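Local coordinates for putative aminomethyltransferase (Leptospirillum rubarum, PDB 3TTG), which is probably a folate-binding protein related to the aminomethyltransferase (T-protein) of the glycine cleavage system, at residues T176-N181 / K228-F233. Sequence-based numbering, arbitrary orientation.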
loop_
_atom_site.group_PDB
_atom_site.type_symbol
_atom_site.label_atom_id
_atom_site.label_comp_id
_atom_site.label_asym_id
_atom_site.label_seq_id
_atom_site.Cartn_x
_atom_site.Cartn_y
_atom_site.Cartn_z
ATOM N N THR A 176 6.198 6.988 6.911
ATOM C CA THR A 176 5.365 6.580 8.056
ATOM C C THR A 176 3.916 7.107 7.871
ATOM O O THR A 176 3.024 6.465 8.383
ATOM C CB THR A 176 5.996 7.014 9.344
ATOM O OG1 THR A 176 6.205 8.429 9.268
ATOM C CG2 THR A 176 7.322 6.272 9.598
ATOM N N SER A 177 3.676 8.143 7.026
ATOM C CA SER A 177 2.328 8.666 6.747
ATOM C C SER A 177 1.778 8.088 5.473
ATOM O O SER A 177 2.494 7.968 4.465
ATOM C CB SER A 177 2.307 10.194 6.681
ATOM O OG SER A 177 2.561 10.632 8.001
ATOM N N PHE A 178 0.501 7.690 5.504
ATOM C CA PHE A 178 -0.084 7.093 4.333
ATOM C C PHE A 178 -1.484 7.631 4.093
ATOM O O PHE A 178 -1.603 8.832 3.820
ATOM C CB PHE A 178 0.033 5.536 4.411
ATOM C CG PHE A 178 -0.002 4.876 3.054
ATOM C CD1 PHE A 178 0.864 5.290 2.031
ATOM C CD2 PHE A 178 -0.966 3.918 2.747
ATOM C CE1 PHE A 178 0.852 4.671 0.785
ATOM C CE2 PHE A 178 -0.983 3.305 1.474
ATOM C CZ PHE A 178 -0.080 3.709 0.498
ATOM N N GLN A 179 -2.527 6.813 4.120
ATOM C CA GLN A 179 -3.867 7.286 3.768
ATOM C C GLN A 179 -4.303 8.424 4.715
ATOM O O GLN A 179 -4.119 8.361 5.933
ATOM C CB GLN A 179 -4.893 6.141 3.720
ATOM C CG GLN A 179 -5.336 5.629 5.102
ATOM C CD GLN A 179 -4.282 4.900 5.857
ATOM O OE1 GLN A 179 -3.275 4.439 5.311
ATOM N NE2 GLN A 179 -4.540 4.649 7.098
ATOM N N HIS A 180 -4.849 9.464 4.119
ATOM C CA HIS A 180 -5.318 10.697 4.776
ATOM C C HIS A 180 -4.229 11.318 5.658
ATOM O O HIS A 180 -4.563 12.016 6.616
ATOM C CB HIS A 180 -6.606 10.439 5.619
ATOM C CG HIS A 180 -7.769 9.804 4.932
ATOM N ND1 HIS A 180 -8.352 10.357 3.810
ATOM C CD2 HIS A 180 -8.469 8.695 5.285
ATOM C CE1 HIS A 180 -9.355 9.558 3.505
ATOM N NE2 HIS A 180 -9.501 8.588 4.405
ATOM N N ASN A 181 -2.936 11.139 5.289
ATOM C CA ASN A 181 -1.747 11.519 6.010
ATOM C C ASN A 181 -1.704 10.993 7.397
ATOM O O ASN A 181 -1.114 11.620 8.262
ATOM C CB ASN A 181 -1.601 13.024 6.076
ATOM C CG ASN A 181 -1.362 13.607 4.754
ATOM O OD1 ASN A 181 -0.234 13.534 4.255
ATOM N ND2 ASN A 181 -2.424 14.108 4.137
ATOM N N LYS A 228 -4.244 -0.865 10.554
ATOM C CA LYS A 228 -3.571 0.429 10.263
ATOM C C LYS A 228 -4.326 1.288 9.215
ATOM O O LYS A 228 -3.955 2.443 9.007
ATOM C CB LYS A 228 -2.131 0.223 9.795
ATOM C CG LYS A 228 -1.277 -0.544 10.813
ATOM C CD LYS A 228 -1.237 0.017 12.231
ATOM C CE LYS A 228 -0.704 1.407 12.345
ATOM N NZ LYS A 228 -0.756 1.880 13.756
ATOM N N GLY A 229 -5.418 0.770 8.660
ATOM C CA GLY A 229 -6.259 1.476 7.683
ATOM C C GLY A 229 -5.689 1.587 6.289
ATOM O O GLY A 229 -6.162 2.402 5.485
ATOM N N ILE A 230 -4.699 0.729 5.964
ATOM C CA ILE A 230 -3.925 0.843 4.726
ATOM C C ILE A 230 -4.686 0.302 3.518
ATOM O O ILE A 230 -4.938 -0.912 3.434
ATOM C CB ILE A 230 -2.523 0.160 4.855
ATOM C CG1 ILE A 230 -1.651 0.947 5.842
ATOM C CG2 ILE A 230 -1.783 0.064 3.522
ATOM C CD1 ILE A 230 -0.518 0.114 6.444
ATOM N N PRO A 231 -4.996 1.184 2.537
ATOM C CA PRO A 231 -5.658 0.704 1.305
ATOM C C PRO A 231 -4.644 0.003 0.399
ATOM O O PRO A 231 -3.480 0.349 0.436
ATOM C CB PRO A 231 -6.198 1.967 0.657
ATOM C CG PRO A 231 -5.470 3.092 1.268
ATOM C CD PRO A 231 -4.757 2.638 2.497
ATOM N N LEU A 232 -5.055 -1.039 -0.284
ATOM C CA LEU A 232 -4.170 -1.859 -1.114
ATOM C C LEU A 232 -4.724 -2.012 -2.544
ATOM O O LEU A 232 -5.927 -1.992 -2.773
ATOM C CB LEU A 232 -4.031 -3.277 -0.504
ATOM C CG LEU A 232 -3.394 -3.406 0.918
ATOM C CD1 LEU A 232 -3.573 -4.822 1.451
ATOM C CD2 LEU A 232 -1.972 -3.025 0.902
ATOM N N PHE A 233 -3.824 -2.227 -3.489
ATOM C CA PHE A 233 -4.183 -2.667 -4.834
ATOM C C PHE A 233 -4.420 -4.183 -4.705
ATOM O O PHE A 233 -3.645 -4.827 -3.994
ATOM C CB PHE A 233 -3.038 -2.345 -5.823
ATOM C CG PHE A 233 -3.198 -2.934 -7.199
ATOM C CD1 PHE A 233 -3.586 -2.145 -8.270
ATOM C CD2 PHE A 233 -2.917 -4.278 -7.433
ATOM C CE1 PHE A 233 -3.716 -2.700 -9.540
ATOM C CE2 PHE A 233 -3.109 -4.841 -8.692
ATOM C CZ PHE A 233 -3.466 -4.047 -9.740
#
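Gln179 NE2 donates a hydrogen bond to Lys228 O over 3.0 Å, the one such bond between the loop 176-181 and the segment 228-233 that follows helix 218-227. Here the helix ends in a Schellman motif with Gly229 at its positive-phi position, and Lys228, just before it, offers its carbonyl to the glutamine, within the range of the folate-binding domain of this T-protein relative. NE2 approaches in the carbonyl plane on a lone pair of Lys228 O, but the acceptor lies 23° out of the Gln179 amide plane and the N-H...O angle is only 140°, a bent bond. With CG set between the backbone N and the carbonyl carbon (chi1 75°) and the chain bent again at chi2, the amide folds over the backbone of Gly229. Gly229 O sits over the face of this amide, 3.1 Å from Gln179 CD, a position from which it cannot take a hydrogen bond from NE2 at a good angle. A CB on Gly229 would run into NE2, and the positive phi also suits a residue without a side chain. With an alanine here in place of Gln179 the amide is gone, which would probably leave Lys228 O without this donor and open a gap beside Gly229 O. Farther along the same side, Pro231 packs against the aliphatic part of Gln179, its CD 3.7 Å from Gln179 CB. The same proline borders Phe178, which sits edge-to-face with the ring of Tyr77, while Gln179 and Pro231 both touch Leu279 of strand 277-284. Phe178 and Ile230 cross at about a right angle. Lys228 turns its amine from the glutamine to a salt bridge with the C-terminal carboxylate of Val355. The apolar part of the contact closes where Phe178 CE2 meets Ile230 CG2 at 3.9 Å.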